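Local atomic coordinates of glucosamine--fructose-6-phosphate aminotransferase [isomerizing] (PDB entry 3TBF), a protein that probably converts fructose 6-phosphate into glucosamine 6-phosphate with glutamine as nitrogen donor, the isomerase half of the enzyme being the part crystallised. Residues C58-G63 against E87-I92; S65-M70 against A242-L247. All coordinates share one frame; numbering follows the deposited sequence.

Contact 1: residues C58-G63 against E87-I92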
loop_
_atom_site.group_PDB
_atom_site.type_symbol
_atom_site.label_atom_id
_atom_site.label_comp_id
_atom_site.label_asym_id
_atom_site.label_seq_id
_atom_site.Cartn_x
_atom_site.Cartn_y
_atom_site.Cartn_z
ATOM N N CYS A 58 -5.913 14.605 -5.482
ATOM C CA CYS A 58 -5.380 14.056 -4.238
ATOM C C CYS A 58 -6.503 13.383 -3.485
ATOM O O CYS A 58 -7.360 14.056 -2.902
ATOM C CB CYS A 58 -4.802 15.201 -3.366
ATOM S SG CYS A 58 -3.257 14.840 -2.493
ATOM N N ILE A 59 -6.530 12.058 -3.481
ATOM C CA ILE A 59 -7.652 11.329 -2.846
ATOM C C ILE A 59 -7.178 10.914 -1.453
ATOM O O ILE A 59 -6.122 10.298 -1.311
ATOM C CB ILE A 59 -8.078 10.127 -3.619
ATOM C CG1 ILE A 59 -8.595 10.508 -5.005
ATOM C CG2 ILE A 59 -9.225 9.394 -2.922
ATOM C CD1 ILE A 59 -8.982 9.282 -5.876
ATOM N N VAL A 60 -7.956 11.294 -0.443
ATOM C CA VAL A 60 -7.712 10.956 0.936
ATOM C C VAL A 60 -8.891 10.201 1.535
ATOM O O VAL A 60 -10.036 10.629 1.421
ATOM C CB VAL A 60 -7.477 12.233 1.764
ATOM C CG1 VAL A 60 -7.290 11.908 3.265
ATOM C CG2 VAL A 60 -6.257 12.968 1.202
ATOM N N ALA A 61 -8.620 9.083 2.191
ATOM C CA ALA A 61 -9.691 8.267 2.757
ATOM C C ALA A 61 -9.144 7.187 3.700
ATOM O O ALA A 61 -7.911 7.031 3.857
ATOM C CB ALA A 61 -10.503 7.612 1.635
ATOM N N CYS A 62 -10.038 6.439 4.336
ATOM C CA CYS A 62 -9.595 5.318 5.089
ATOM C C CYS A 62 -10.450 4.067 4.850
ATOM O O CYS A 62 -11.580 4.159 4.359
ATOM C CB CYS A 62 -9.443 5.707 6.549
ATOM S SG CYS A 62 -10.936 5.698 7.352
ATOM N N GLY A 63 -9.842 2.899 5.056
ATOM C CA GLY A 63 -10.504 1.638 4.971
ATOM C C GLY A 63 -11.006 1.360 3.587
ATOM O O GLY A 63 -10.339 1.559 2.615
ATOM N N GLU A 87 -3.988 8.556 -0.713
ATOM C CA GLU A 87 -3.332 8.394 0.561
ATOM C C GLU A 87 -4.249 8.090 1.735
ATOM O O GLU A 87 -5.350 8.620 1.840
ATOM C CB GLU A 87 -2.463 9.614 0.857
ATOM C CG GLU A 87 -1.220 9.232 1.793
ATOM C CD GLU A 87 -0.163 10.344 1.905
ATOM O OE1 GLU A 87 0.110 11.014 0.865
ATOM O OE2 GLU A 87 0.392 10.506 3.026
ATOM N N ILE A 88 -3.781 7.241 2.627
ATOM C CA ILE A 88 -4.474 6.986 3.858
ATOM C C ILE A 88 -4.555 8.212 4.784
ATOM O O ILE A 88 -3.548 8.884 5.113
ATOM C CB ILE A 88 -3.833 5.818 4.617
ATOM C CG1 ILE A 88 -4.090 4.527 3.861
ATOM C CG2 ILE A 88 -4.534 5.601 5.972
ATOM C CD1 ILE A 88 -2.898 3.633 3.822
ATOM N N ALA A 89 -5.774 8.482 5.222
ATOM C CA ALA A 89 -6.040 9.678 5.997
ATOM C C ALA A 89 -5.246 9.758 7.321
ATOM O O ALA A 89 -4.849 10.819 7.716
ATOM C CB ALA A 89 -7.504 9.742 6.289
ATOM N N SER A 90 -5.075 8.663 8.037
ATOM C CA SER A 90 -4.376 8.748 9.297
ATOM C C SER A 90 -2.905 8.991 9.132
ATOM O O SER A 90 -2.245 9.360 10.110
ATOM C CB SER A 90 -4.564 7.485 10.091
ATOM O OG SER A 90 -3.865 6.409 9.497
ATOM N N GLU A 91 -2.382 8.842 7.913
ATOM C CA GLU A 91 -0.974 9.181 7.651
ATOM C C GLU A 91 -0.811 10.583 7.103
ATOM O O GLU A 91 0.072 11.319 7.605
ATOM C CB GLU A 91 -0.344 8.181 6.712
ATOM C CG GLU A 91 -0.153 6.850 7.404
ATOM C CD GLU A 91 1.047 6.878 8.378
ATOM O OE1 GLU A 91 2.054 7.490 7.982
ATOM O OE2 GLU A 91 1.000 6.325 9.508
ATOM N N ILE A 92 -1.622 10.988 6.114
ATOM C CA ILE A 92 -1.422 12.301 5.524
ATOM C C ILE A 92 -1.733 13.381 6.530
ATOM O O ILE A 92 -1.162 14.481 6.490
ATOM C CB ILE A 92 -2.212 12.537 4.221
ATOM C CG1 ILE A 92 -1.695 13.773 3.480
ATOM C CG2 ILE A 92 -3.712 12.654 4.438
ATOM C CD1 ILE A 92 -2.548 13.998 2.185
#
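Val60 faces Ala89 and Ile92 across a parallel strand pair that ends in a helix. Its CB lies 4.2 Å from the carbonyl O of Glu87, and beyond it both methyls meet Ile92. Val60 CG1, anti to the backbone N (chi1 177°), reaches forward to the first turn of helix 89-92, where it touches Ala89 CB at 3.7 Å as well as Ile92 CG2 at 3.8 Å. Val60 CG2 lies 4.0 Å from Ile92 CD1 and 4.1 Å from Ile92 CG2, so the contact uses two branches of the isoleucine, and the two side chains cross obliquely. Phe105 lies against the same valine from strand 103-109, and helix 115-124 touches Ala89 and Ile92.

The backbone ladder fixes this register. Glu87 N donates to Ile59 O at 2.8 Å. The return bond, Ala61 N to Glu87 O at 3.3 Å, is weak, and a CA-H...O contact from Val60 CA to that oxygen accompanies it. One step on, Ala89 N gives its hydrogen to Ala61 O at 2.9 Å; this donor is the first residue of helix 89-92. Ile88, at the N-cap position, has its backbone O shared by Glu91 N and Ile92 N. The carboxylate of Glu87 turns away from strand 56-61 and forms a salt bridge with Arg95, while Ser90 and Glu91 hydrogen-bond to the second subunit.

Strands 56-61 and 84-88, joined through helix 63-80, form the opening beta-alpha-beta unit of the 2-1-3-4-5 parallel sheet, the Rossmann-like alpha-beta-alpha sandwich of a SIS domain.

Contact 2: residues S65-M70 against A242-L247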
loop_
_atom_site.group_PDB
_atom_site.type_symbol
_atom_site.label_atom_id
_atom_site.label_comp_id
_atom_site.label_asym_id
_atom_site.label_seq_id
_atom_site.Cartn_x
_atom_site.Cartn_y
_atom_site.Cartn_z
ATOM N N SER A 65 -13.152 2.956 1.804
ATOM C CA SER A 65 -13.161 4.138 0.965
ATOM C C SER A 65 -11.764 4.407 0.350
ATOM O O SER A 65 -11.626 4.875 -0.781
ATOM C CB SER A 65 -13.666 5.335 1.787
ATOM O OG SER A 65 -15.043 5.102 2.237
ATOM N N TYR A 66 -10.715 4.041 1.062
ATOM C CA TYR A 66 -9.404 4.164 0.499
ATOM C C TYR A 66 -9.209 3.134 -0.609
ATOM O O TYR A 66 -8.675 3.465 -1.668
ATOM C CB TYR A 66 -8.346 4.068 1.595
ATOM C CG TYR A 66 -6.937 3.876 1.155
ATOM C CD1 TYR A 66 -6.183 4.950 0.743
ATOM C CD2 TYR A 66 -6.360 2.625 1.191
ATOM C CE1 TYR A 66 -4.875 4.787 0.357
ATOM C CE2 TYR A 66 -5.057 2.422 0.812
ATOM C CZ TYR A 66 -4.316 3.503 0.403
ATOM O OH TYR A 66 -3.021 3.288 0.009
ATOM N N ASN A 67 -9.687 1.915 -0.406
ATOM C CA ASN A 67 -9.656 0.938 -1.479
ATOM C C ASN A 67 -10.413 1.407 -2.727
ATOM O O ASN A 67 -9.959 1.192 -3.845
ATOM C CB ASN A 67 -10.187 -0.381 -0.976
ATOM C CG ASN A 67 -9.335 -0.947 0.137
ATOM O OD1 ASN A 67 -8.188 -0.597 0.260
ATOM N ND2 ASN A 67 -9.929 -1.769 0.999
ATOM N N ALA A 68 -11.514 2.136 -2.550
ATOM C CA ALA A 68 -12.208 2.645 -3.727
ATOM C C ALA A 68 -11.340 3.665 -4.447
ATOM O O ALA A 68 -11.225 3.648 -5.670
ATOM C CB ALA A 68 -13.619 3.258 -3.348
ATOM N N GLY A 69 -10.716 4.552 -3.683
ATOM C CA GLY A 69 -9.849 5.563 -4.247
ATOM C C GLY A 69 -8.690 5.007 -5.032
ATOM O O GLY A 69 -8.358 5.487 -6.108
HETATM N N MSE A 70 -8.053 3.988 -4.487
HETATM C CA MSE A 70 -7.015 3.281 -5.209
HETATM C C MSE A 70 -7.507 2.713 -6.535
HETATM O O MSE A 70 -6.779 2.708 -7.542
HETATM C CB MSE A 70 -6.490 2.121 -4.346
HETATM C CG MSE A 70 -5.479 2.562 -3.331
HETATM SE SE MSE A 70 -4.750 0.999 -2.351
HETATM C CE MSE A 70 -3.778 0.147 -3.864
ATOM N N ALA A 242 -9.037 -6.842 -4.867
ATOM C CA ALA A 242 -8.551 -7.929 -4.004
ATOM C C ALA A 242 -8.339 -7.490 -2.562
ATOM O O ALA A 242 -8.684 -8.197 -1.612
ATOM C CB ALA A 242 -7.242 -8.558 -4.584
ATOM N N ILE A 243 -7.751 -6.319 -2.394
ATOM C CA ILE A 243 -7.550 -5.744 -1.063
ATOM C C ILE A 243 -8.878 -5.548 -0.373
ATOM O O ILE A 243 -8.996 -5.798 0.823
ATOM C CB ILE A 243 -6.922 -4.379 -1.154
ATOM C CG1 ILE A 243 -5.480 -4.468 -1.639
ATOM C CG2 ILE A 243 -6.950 -3.659 0.218
ATOM C CD1 ILE A 243 -4.866 -3.104 -1.723
ATOM N N GLU A 244 -9.900 -5.111 -1.116
ATOM C CA GLU A 244 -11.212 -4.940 -0.502
ATOM C C GLU A 244 -11.829 -6.264 -0.144
ATOM O O GLU A 244 -12.408 -6.388 0.908
ATOM C CB GLU A 244 -12.166 -4.202 -1.409
ATOM C CG GLU A 244 -13.557 -4.109 -0.853
ATOM C CD GLU A 244 -13.738 -3.096 0.265
ATOM O OE1 GLU A 244 -12.748 -2.554 0.776
ATOM O OE2 GLU A 244 -14.902 -2.838 0.659
ATOM N N GLY A 245 -11.740 -7.248 -1.038
ATOM C CA GLY A 245 -12.144 -8.607 -0.679
ATOM C C GLY A 245 -11.489 -9.128 0.604
ATOM O O GLY A 245 -12.147 -9.715 1.454
ATOM N N ALA A 246 -10.182 -8.900 0.752
ATOM C CA ALA A 246 -9.457 -9.394 1.939
ATOM C C ALA A 246 -9.922 -8.669 3.146
ATOM O O ALA A 246 -10.042 -9.260 4.191
ATOM C CB ALA A 246 -7.920 -9.254 1.784
ATOM N N LEU A 247 -10.162 -7.380 3.016
ATOM C CA LEU A 247 -10.657 -6.598 4.125
ATOM C C LEU A 247 -11.987 -7.133 4.589
ATOM O O LEU A 247 -12.209 -7.250 5.779
ATOM C CB LEU A 247 -10.808 -5.136 3.706
ATOM C CG LEU A 247 -11.459 -4.203 4.717
ATOM C CD1 LEU A 247 -10.513 -4.199 5.975
ATOM C CD2 LEU A 247 -11.682 -2.794 4.122
#
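Glu244 OE1 accepts the amide of Asn67 in the one hydrogen bond that spans segments 65-70 and 242-247, parts of helices 63-80 and 238-253: Asn67 ND2 stands 2.9 Å from OE1, with an N-H...O angle of 174°. The acceptor lies in the asparagine amide plane and the donor comes nearly along the C-O axis of the carboxylate. The two flat groups nevertheless stand 79° apart, so this is a single straight bond, not a paired amide-carboxylate contact. The glutamate reaches it through a bend at chi2 (76°), which folds its chain back after CG. Its other oxygen, OE2, is held by a salt bridge to Lys248 and a hydrogen bond with Thr64, leaving the carboxylate gripped at both oxygens.

Ile243 supplies the apolar side of the same asparagine. Its CG2 methyl sits 3.3 Å from Asn67 OD1 and 3.6 Å from Asn67 CG, while Leu247 CD2 lies 3.7 Å from ND2 of that asparagine. One turn on along helix 63-80, Met70, a selenomethionine, brings its CE to 4.0 Å from Ile243 CD1; the two side chains cross at about a right angle. The bend at chi3 of Met70 carries the terminal methyl to that isoleucine, while CG of the same residue rests over a face of the Tyr66 ring.

The segments run almost antiparallel, with axes 9.6 Å apart at closest approach, and bury a modest 202 Å². Asn67 accounts for much of that area, and Phe167 of helix 165-184 touches both it and Glu244. The two SIS domains are thus tied here by a directional polar bond beside a small apolar patch. With OE1 taken by Asn67 and OE2 by Lys248 and Thr64, the Glu244 carboxylate is fixed from both domains.

Contact 1 lies within the first SIS domain, whereas contact 2 joins that domain to the second; their centres are about 12 Å apart. Helix 63-80 connects them, since it links the two strands of contact 1 and carries segment 65-70 of contact 2. Tyr66 makes the closest contact between the two: its CE1 packs 3.5 Å from Ile88 N, and its backbone N lies 3.6 Å from Ala61 CB. One turn later, Ile59 CD1 approaches Gly69 O at 3.9 Å. The helix therefore packs over one face of the sheet, across strands 56-61 and 84-88, while Asn67 and Met70 face helix 238-253. As in related synthases, Cys62, Gly63 and Thr64, with Lys248, probably border the sugar-phosphate site.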